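Local coordinates for putative type VI secretion protein (Escherichia coli, PDB 6SKI), which probably hydrolyses phospholipids as a toxic effector that is loaded onto the VgrG spike of the type VI secretion system, at residues D44-R50 with Y127-T133; G316-V320 with A411-D415; I41-G45 with N101-L105. One frame throughout, in Å; residues are numbered along the deposited sequence.

Overall arrangement
Contacts 1 and 3 both start from the end of strand 22-43 and share Asp44 and Gly45; their centres lie 9 Å apart. Contact 3 is the buried one, with apolar side chains of the strand packed against helix 101-108 on one face of the sheet. Contact 1 continues the parallel pairing with strand 121-128 and then passes into partly buried loops, where backbone bonds and glycine contacts mix with polar side chains. Contact 2 joins two other loops, partly buried and without regular structure, through one weak amide bond and a small apolar patch. Its centre is 18 Å from those of both other contacts, with nearest atoms about 5 Å away.

Contact 1 (D44-R50 with Y127-T133); sequences DGTGNNR and YISGIGT
Asp44 and Ile128 make the last parallel backbone link between strands 22-43 and 121-128, at the C-terminal ends of the two strands, where both chains turn into loops. In alpha/beta hydrolases the loop after the strand equivalent to 22-43 commonly helps form the oxyanion hole, and Gly45 lies near a probable Ser-His-Asp triad, consistent with such a place. The evidence for continued pairing is direct: Asp44 N donates to Ile128 O at 2.8 Å with an N-H...O angle of 164°. Ile128 N probably bonds to Phe42 O, so Ile128 bridges Phe42 and Asp44 of the one neighbouring strand, as parallel pairing requires. Beyond it two glycines bring the chains together, Gly45 CA to Gly130 CA being 4.2 Å. Gly130 CA makes bent C-H...O contacts with Asp44 O (3.3 Å) and Gly45 O (3.1 Å). The Asp44 carboxylate swings toward strand 121-128 because its CG stands anti to the backbone N (chi1 -152°). Its plane is turned 79° from the Tyr127 ring; the modelled gap between OD2 and the phenol oxygen is too short to trust. OD1 has a firmer partner in the hydroxyl of Ser100 and takes a weak bond from Gly45 N. Farther along, the methyl CG2 of Thr133 meets Asn49 OD1 at 3.4 Å, the two side chains crossing obliquely. Residues 134-142, directly after Thr133, are not modelled. Helix 156-178 covers Ile128 through Lys160, Glu163 and Ala164, and its Arg167 binds Tyr127 O, whereas Asp44 leans on helix 101-108 through Ile102.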
loop_
_atom_site.group_PDB
_atom_site.type_symbol
_atom_site.label_atom_id
_atom_site.label_comp_id
_atom_site.label_asym_id
_atom_site.label_seq_id
_atom_site.Cartn_x
_atom_site.Cartn_y
_atom_site.Cartn_z
ATOM N N ASP A 44 -2.058 -3.407 0.537
ATOM C CA ASP A 44 -0.609 -3.436 0.575
ATOM C C ASP A 44 -0.027 -2.511 -0.486
ATOM O O ASP A 44 -0.712 -2.059 -1.404
ATOM C CB ASP A 44 -0.106 -4.862 0.373
ATOM C CG ASP A 44 1.230 -5.105 1.029
ATOM O OD1 ASP A 44 1.887 -4.123 1.427
ATOM O OD2 ASP A 44 1.626 -6.280 1.149
ATOM N N GLY A 45 1.254 -2.219 -0.340
ATOM C CA GLY A 45 2.044 -1.661 -1.412
ATOM C C GLY A 45 2.698 -2.774 -2.196
ATOM O O GLY A 45 2.110 -3.841 -2.404
ATOM N N THR A 46 3.932 -2.549 -2.620
ATOM C CA THR A 46 4.689 -3.700 -3.064
ATOM C C THR A 46 5.084 -4.530 -1.846
ATOM O O THR A 46 5.299 -4.009 -0.747
ATOM C CB THR A 46 5.922 -3.270 -3.857
ATOM O OG1 THR A 46 5.583 -2.158 -4.693
ATOM C CG2 THR A 46 6.407 -4.407 -4.733
ATOM N N GLY A 47 5.167 -5.837 -2.043
ATOM C CA GLY A 47 5.500 -6.714 -0.942
ATOM C C GLY A 47 6.631 -7.644 -1.306
ATOM O O GLY A 47 7.678 -7.195 -1.779
ATOM N N ASN A 48 6.433 -8.945 -1.107
ATOM C CA ASN A 48 7.415 -9.941 -1.527
ATOM C C ASN A 48 7.259 -10.207 -3.026
ATOM O O ASN A 48 7.147 -11.340 -3.492
ATOM C CB ASN A 48 7.257 -11.212 -0.705
ATOM C CG ASN A 48 8.581 -11.773 -0.248
ATOM O OD1 ASN A 48 9.602 -11.602 -0.909
ATOM N ND2 ASN A 48 8.575 -12.442 0.896
ATOM N N ASN A 49 7.261 -9.112 -3.783
ATOM C CA ASN A 49 6.991 -9.141 -5.211
ATOM C C ASN A 49 7.874 -8.114 -5.897
ATOM O O ASN A 49 8.381 -7.183 -5.266
ATOM C CB ASN A 49 5.519 -8.837 -5.520
ATOM C CG ASN A 49 4.566 -9.769 -4.811
ATOM O OD1 ASN A 49 3.552 -9.337 -4.265
ATOM N ND2 ASN A 49 4.877 -11.057 -4.823
ATOM N N ARG A 50 8.053 -8.293 -7.197
ATOM C CA ARG A 50 8.707 -7.289 -8.017
ATOM C C ARG A 50 7.679 -6.300 -8.549
ATOM O O ARG A 50 6.492 -6.607 -8.677
ATOM C CB ARG A 50 9.457 -7.937 -9.179
ATOM C CG ARG A 50 10.443 -9.005 -8.761
ATOM C CD ARG A 50 11.143 -9.606 -9.963
ATOM N NE ARG A 50 12.553 -9.863 -9.694
ATOM C CZ ARG A 50 13.009 -10.897 -8.993
ATOM N NH1 ARG A 50 12.164 -11.784 -8.485
ATOM N NH2 ARG A 50 14.312 -11.045 -8.800
ATOM N N TYR A 127 -6.981 -9.149 2.434
ATOM C CA TYR A 127 -5.690 -8.682 1.948
ATOM C C TYR A 127 -5.810 -8.307 0.481
ATOM O O TYR A 127 -6.191 -9.139 -0.348
ATOM C CB TYR A 127 -4.611 -9.746 2.142
ATOM C CG TYR A 127 -3.247 -9.306 1.677
ATOM C CD1 TYR A 127 -2.419 -8.561 2.501
ATOM C CD2 TYR A 127 -2.784 -9.638 0.414
ATOM C CE1 TYR A 127 -1.173 -8.157 2.080
ATOM C CE2 TYR A 127 -1.542 -9.237 -0.016
ATOM C CZ TYR A 127 -0.740 -8.498 0.820
ATOM O OH TYR A 127 0.503 -8.101 0.391
ATOM N N ILE A 128 -5.483 -7.059 0.165
ATOM C CA ILE A 128 -5.427 -6.571 -1.206
ATOM C C ILE A 128 -3.977 -6.243 -1.529
ATOM O O ILE A 128 -3.288 -5.595 -0.736
ATOM C CB ILE A 128 -6.334 -5.342 -1.403
ATOM C CG1 ILE A 128 -7.775 -5.674 -1.014
ATOM C CG2 ILE A 128 -6.292 -4.873 -2.837
ATOM C CD1 ILE A 128 -8.162 -5.192 0.361
ATOM N N SER A 129 -3.516 -6.691 -2.692
ATOM C CA SER A 129 -2.123 -6.520 -3.066
ATOM C C SER A 129 -1.874 -5.091 -3.546
ATOM O O SER A 129 -2.777 -4.254 -3.596
ATOM C CB SER A 129 -1.731 -7.537 -4.133
ATOM O OG SER A 129 -2.568 -7.431 -5.269
ATOM N N GLY A 130 -0.624 -4.806 -3.892
ATOM C CA GLY A 130 -0.270 -3.480 -4.341
ATOM C C GLY A 130 -0.581 -3.250 -5.805
ATOM O O GLY A 130 -0.801 -4.177 -6.580
ATOM N N ILE A 131 -0.594 -1.970 -6.178
ATOM C CA ILE A 131 -0.935 -1.592 -7.545
ATOM C C ILE A 131 0.099 -2.129 -8.526
ATOM O O ILE A 131 -0.250 -2.698 -9.567
ATOM C CB ILE A 131 -1.084 -0.065 -7.654
ATOM C CG1 ILE A 131 -2.013 0.450 -6.556
ATOM C CG2 ILE A 131 -1.602 0.321 -9.022
ATOM C CD1 ILE A 131 -2.219 1.942 -6.583
ATOM N N GLY A 132 1.379 -1.973 -8.211
ATOM C CA GLY A 132 2.415 -2.500 -9.074
ATOM C C GLY A 132 3.008 -3.768 -8.505
ATOM O O GLY A 132 3.777 -3.725 -7.541
ATOM N N THR A 133 2.661 -4.905 -9.096
ATOM C CA THR A 133 3.020 -6.196 -8.530
ATOM C C THR A 133 3.064 -7.276 -9.606
ATOM O O THR A 133 4.135 -7.761 -9.972
ATOM C CB THR A 133 2.025 -6.610 -7.429
ATOM O OG1 THR A 133 2.250 -5.817 -6.257
ATOM C CG2 THR A 133 2.188 -8.076 -7.080
#

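Contact 2 (G316-V320 with A411-D415)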
loop_
_atom_site.group_PDB
_atom_site.type_symbol
_atom_site.label_atom_id
_atom_site.label_comp_id
_atom_site.label_asym_id
_atom_site.label_seq_id
_atom_site.Cartn_x
_atom_site.Cartn_y
_atom_site.Cartn_z
ATOM N N GLY A 316 9.380 -3.769 3.657
ATOM C CA GLY A 316 9.656 -4.097 2.275
ATOM C C GLY A 316 11.119 -4.295 1.946
ATOM O O GLY A 316 11.474 -4.479 0.781
ATOM N N TYR A 317 11.979 -4.253 2.958
ATOM C CA TYR A 317 13.412 -4.430 2.777
ATOM C C TYR A 317 13.810 -5.818 3.254
ATOM O O TYR A 317 13.423 -6.235 4.349
ATOM C CB TYR A 317 14.200 -3.365 3.537
ATOM C CG TYR A 317 14.222 -2.013 2.866
ATOM C CD1 TYR A 317 14.664 -1.870 1.562
ATOM C CD2 TYR A 317 13.822 -0.877 3.547
ATOM C CE1 TYR A 317 14.692 -0.638 0.952
ATOM C CE2 TYR A 317 13.853 0.359 2.946
ATOM C CZ TYR A 317 14.284 0.474 1.649
ATOM O OH TYR A 317 14.312 1.709 1.048
ATOM N N ASN A 318 14.576 -6.526 2.430
ATOM C CA ASN A 318 14.973 -7.885 2.758
ATOM C C ASN A 318 15.971 -7.898 3.915
ATOM O O ASN A 318 16.717 -6.936 4.117
ATOM C CB ASN A 318 15.562 -8.574 1.534
ATOM C CG ASN A 318 14.791 -8.269 0.276
ATOM O OD1 ASN A 318 14.780 -7.140 -0.198
ATOM N ND2 ASN A 318 14.121 -9.276 -0.263
ATOM N N PRO A 319 15.997 -8.976 4.695
ATOM C CA PRO A 319 16.894 -9.039 5.850
ATOM C C PRO A 319 18.359 -9.112 5.446
ATOM O O PRO A 319 18.710 -9.319 4.283
ATOM C CB PRO A 319 16.450 -10.324 6.558
ATOM C CG PRO A 319 15.033 -10.499 6.110
ATOM C CD PRO A 319 15.109 -10.147 4.664
ATOM N N VAL A 320 19.219 -8.937 6.452
ATOM C CA VAL A 320 20.657 -8.826 6.222
ATOM C C VAL A 320 21.229 -10.115 5.640
ATOM O O VAL A 320 22.113 -10.083 4.775
ATOM C CB VAL A 320 21.367 -8.426 7.528
ATOM C CG1 VAL A 320 22.770 -9.001 7.587
ATOM C CG2 VAL A 320 21.424 -6.924 7.641
ATOM N N ALA A 411 24.965 -4.441 4.072
ATOM C CA ALA A 411 24.165 -5.185 5.042
ATOM C C ALA A 411 23.331 -4.244 5.912
ATOM O O ALA A 411 23.463 -4.203 7.136
ATOM C CB ALA A 411 25.052 -6.087 5.903
ATOM N N VAL A 412 22.462 -3.483 5.255
ATOM C CA VAL A 412 21.558 -2.578 5.959
ATOM C C VAL A 412 20.449 -3.399 6.606
ATOM O O VAL A 412 19.658 -4.040 5.900
ATOM C CB VAL A 412 20.987 -1.510 5.016
ATOM C CG1 VAL A 412 20.385 -0.372 5.816
ATOM C CG2 VAL A 412 22.068 -0.991 4.087
ATOM N N PRO A 413 20.355 -3.413 7.933
ATOM C CA PRO A 413 19.300 -4.184 8.595
ATOM C C PRO A 413 17.921 -3.575 8.382
ATOM O O PRO A 413 17.763 -2.359 8.263
ATOM C CB PRO A 413 19.718 -4.140 10.067
ATOM C CG PRO A 413 20.443 -2.844 10.168
ATOM C CD PRO A 413 21.250 -2.780 8.915
ATOM N N ASN A 414 16.913 -4.447 8.330
ATOM C CA ASN A 414 15.531 -4.057 8.088
ATOM C C ASN A 414 14.678 -4.080 9.353
ATOM O O ASN A 414 13.461 -4.274 9.270
ATOM C CB ASN A 414 14.914 -4.962 7.022
ATOM C CG ASN A 414 14.597 -6.347 7.544
ATOM O OD1 ASN A 414 15.286 -6.866 8.419
ATOM N ND2 ASN A 414 13.548 -6.954 7.008
ATOM N N ASP A 415 15.284 -3.876 10.517
ATOM C CA ASP A 415 14.605 -4.082 11.786
ATOM C C ASP A 415 13.815 -2.874 12.268
ATOM O O ASP A 415 13.189 -2.954 13.328
ATOM C CB ASP A 415 15.620 -4.475 12.861
ATOM C CG ASP A 415 16.300 -5.787 12.566
ATOM O OD1 ASP A 415 15.613 -6.828 12.567
ATOM O OD2 ASP A 415 17.524 -5.780 12.329
#
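Asn414 supplies the polar part of this contact. Its ND2 reaches Tyr317 O at 2.8 Å, but the N-H...O angle of 130° makes the bond weak. The reach depends on chi1 of 74°, which sets CG between the backbone N and the carbonyl carbon and turns the amide toward 316-320. The same amide lies against the Pro319 ring: ND2 is 3.9 Å from Pro319 CG, and OD1 is 3.7 Å from Pro319 CA.

Apolar contacts fill the other end. Val320 sets CG2 against the 411-413 backbone, 3.4 Å from Ala411 O and 3.6 Å from Pro413 CA, while CG1 touches Ala411 CB at 4.1 Å. Val320 CG2 also meets Pro413 CB at 4.1 Å. At the Asn414 end, Tyr317 CB meets Asn414 CB at 3.9 Å, while the phenol ring leads away to stack on His487, which also bonds weakly to Pro413 O.

The end-to-end directions of the touching parts differ by 133°, so the loops run obliquely, more against than along each other, without strand pairing. Glu326 ties both down, taking the N-H of Asn318 on its carboxylate and sharing a backbone bond with Val412. Segment 316-320 belongs to the loop after strand 303-306, which in an alpha/beta hydrolase fold carries the catalytic histidine, here probably His310.

Contact 3 (I41-G45 with N101-L105)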
loop_
_atom_site.group_PDB
_atom_site.type_symbol
_atom_site.label_atom_id
_atom_site.label_comp_id
_atom_site.label_asym_id
_atom_site.label_seq_id
_atom_site.Cartn_x
_atom_site.Cartn_y
_atom_site.Cartn_z
ATOM N N ILE A 41 -9.461 -4.499 6.443
ATOM C CA ILE A 41 -9.101 -4.261 5.053
ATOM C C ILE A 41 -7.632 -3.884 5.028
ATOM O O ILE A 41 -7.219 -2.918 5.678
ATOM C CB ILE A 41 -9.969 -3.165 4.419
ATOM C CG1 ILE A 41 -11.405 -3.278 4.917
ATOM C CG2 ILE A 41 -9.955 -3.295 2.919
ATOM C CD1 ILE A 41 -12.170 -4.403 4.282
ATOM N N PHE A 42 -6.841 -4.652 4.287
ATOM C CA PHE A 42 -5.391 -4.510 4.286
ATOM C C PHE A 42 -4.948 -4.246 2.858
ATOM O O PHE A 42 -4.874 -5.171 2.044
ATOM C CB PHE A 42 -4.725 -5.760 4.854
ATOM C CG PHE A 42 -4.934 -5.934 6.326
ATOM C CD1 PHE A 42 -5.924 -6.767 6.800
ATOM C CD2 PHE A 42 -4.133 -5.275 7.236
ATOM C CE1 PHE A 42 -6.122 -6.925 8.146
ATOM C CE2 PHE A 42 -4.327 -5.437 8.585
ATOM C CZ PHE A 42 -5.322 -6.260 9.038
ATOM N N PHE A 43 -4.645 -2.988 2.563
ATOM C CA PHE A 43 -4.215 -2.556 1.241
ATOM C C PHE A 43 -2.697 -2.504 1.257
ATOM O O PHE A 43 -2.109 -1.637 1.907
ATOM C CB PHE A 43 -4.776 -1.182 0.898
ATOM C CG PHE A 43 -6.237 -1.155 0.604
ATOM C CD1 PHE A 43 -6.709 -1.450 -0.656
ATOM C CD2 PHE A 43 -7.133 -0.761 1.572
ATOM C CE1 PHE A 43 -8.049 -1.393 -0.929
ATOM C CE2 PHE A 43 -8.470 -0.701 1.302
ATOM C CZ PHE A 43 -8.930 -1.017 0.051
ATOM N N ASP A 44 -2.058 -3.407 0.537
ATOM C CA ASP A 44 -0.609 -3.436 0.575
ATOM C C ASP A 44 -0.027 -2.511 -0.486
ATOM O O ASP A 44 -0.712 -2.059 -1.404
ATOM C CB ASP A 44 -0.106 -4.862 0.373
ATOM C CG ASP A 44 1.230 -5.105 1.029
ATOM O OD1 ASP A 44 1.887 -4.123 1.427
ATOM O OD2 ASP A 44 1.626 -6.280 1.149
ATOM N N GLY A 45 1.254 -2.219 -0.340
ATOM C CA GLY A 45 2.044 -1.661 -1.412
ATOM C C GLY A 45 2.698 -2.774 -2.196
ATOM O O GLY A 45 2.110 -3.841 -2.404
ATOM N N ASN A 101 4.696 -4.194 6.234
ATOM C CA ASN A 101 4.040 -4.197 7.529
ATOM C C ASN A 101 2.550 -4.462 7.410
ATOM O O ASN A 101 1.922 -4.845 8.400
ATOM C CB ASN A 101 4.268 -2.861 8.238
ATOM C CG ASN A 101 5.569 -2.823 8.997
ATOM O OD1 ASN A 101 6.198 -3.853 9.221
ATOM N ND2 ASN A 101 5.988 -1.631 9.391
ATOM N N ILE A 102 1.983 -4.291 6.216
ATOM C CA ILE A 102 0.597 -4.675 5.989
ATOM C C ILE A 102 0.469 -6.190 5.981
ATOM O O ILE A 102 -0.516 -6.746 6.477
ATOM C CB ILE A 102 0.081 -4.045 4.684
ATOM C CG1 ILE A 102 0.116 -2.523 4.790
ATOM C CG2 ILE A 102 -1.320 -4.523 4.373
ATOM C CD1 ILE A 102 -0.713 -1.987 5.920
ATOM N N HIS A 103 1.473 -6.882 5.443
ATOM C CA HIS A 103 1.507 -8.337 5.525
ATOM C C HIS A 103 1.493 -8.807 6.974
ATOM O O HIS A 103 0.739 -9.712 7.342
ATOM C CB HIS A 103 2.748 -8.864 4.807
ATOM C CG HIS A 103 2.896 -10.351 4.871
ATOM N ND1 HIS A 103 3.655 -10.980 5.833
ATOM C CD2 HIS A 103 2.398 -11.333 4.085
ATOM C CE1 HIS A 103 3.606 -12.285 5.645
ATOM N NE2 HIS A 103 2.852 -12.526 4.589
ATOM N N TRP A 104 2.321 -8.190 7.815
ATOM C CA TRP A 104 2.419 -8.614 9.206
ATOM C C TRP A 104 1.174 -8.232 9.989
ATOM O O TRP A 104 0.746 -8.971 10.880
ATOM C CB TRP A 104 3.667 -8.013 9.841
ATOM C CG TRP A 104 4.924 -8.504 9.220
ATOM C CD1 TRP A 104 5.887 -7.754 8.626
ATOM C CD2 TRP A 104 5.358 -9.864 9.124
ATOM N NE1 TRP A 104 6.895 -8.558 8.161
ATOM C CE2 TRP A 104 6.593 -9.860 8.457
ATOM C CE3 TRP A 104 4.820 -11.084 9.539
ATOM C CZ2 TRP A 104 7.301 -11.026 8.195
ATOM C CZ3 TRP A 104 5.522 -12.238 9.278
ATOM C CH2 TRP A 104 6.750 -12.203 8.612
ATOM N N LEU A 105 0.585 -7.077 9.682
ATOM C CA LEU A 105 -0.674 -6.707 10.315
ATOM C C LEU A 105 -1.783 -7.671 9.923
ATOM O O LEU A 105 -2.635 -8.013 10.749
ATOM C CB LEU A 105 -1.049 -5.279 9.933
ATOM C CG LEU A 105 -0.346 -4.152 10.681
ATOM C CD1 LEU A 105 -0.669 -2.831 10.025
ATOM C CD2 LEU A 105 -0.725 -4.129 12.141
#
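Phe42 meets helix 101-108 from CB along one side of its ring to the tip. Its CG is anti to the carbonyl carbon (chi1 -70°), which carries the ring obliquely to the helix, toward Leu105. CB sits 3.7 Å from the methyl CG2 of Ile102, the residue one turn earlier. Along the ring, CD2 passes 4.0 Å from Ile102 O, and CE2 then comes to 3.5 Å from Leu105 CB. At the tip, CZ lies 3.6 Å from Leu105 O. The ring meets these atoms obliquely, and the Leu105 side chain runs across that of Phe42, nearly perpendicular. Such contact follows from the way the elements lie: the axes of strand 41-43 and helix 101-105 approach to 8.5 Å and run nearly antiparallel, at 160°. Because the helix lies in the connection between parallel neighbours 22-43 and 121-128, it belongs to a beta-alpha-beta crossover of the alpha/beta hydrolase sheet, on the face to which Phe42 points. Phe43 points away from the helix. Ile102 packs over the strand end with three different carbons: besides CG2 on Phe42, its CG1 is 3.7 Å from Phe43 O and its CB is 3.7 Å from Asp44 OD1, OD1 being hydrogen-bonded to Ser100 OG. The Ile102 and Asp44 side chains lie alongside, pointing opposite ways, and no hydrogen bond joins the two segments. The Phe42 ring also meets Phe194 of strand 184-195 with nearly parallel planes and Tyr109 edge-to-face, while Leu105 extends to Leu421 and Leu425 of helix 416-431.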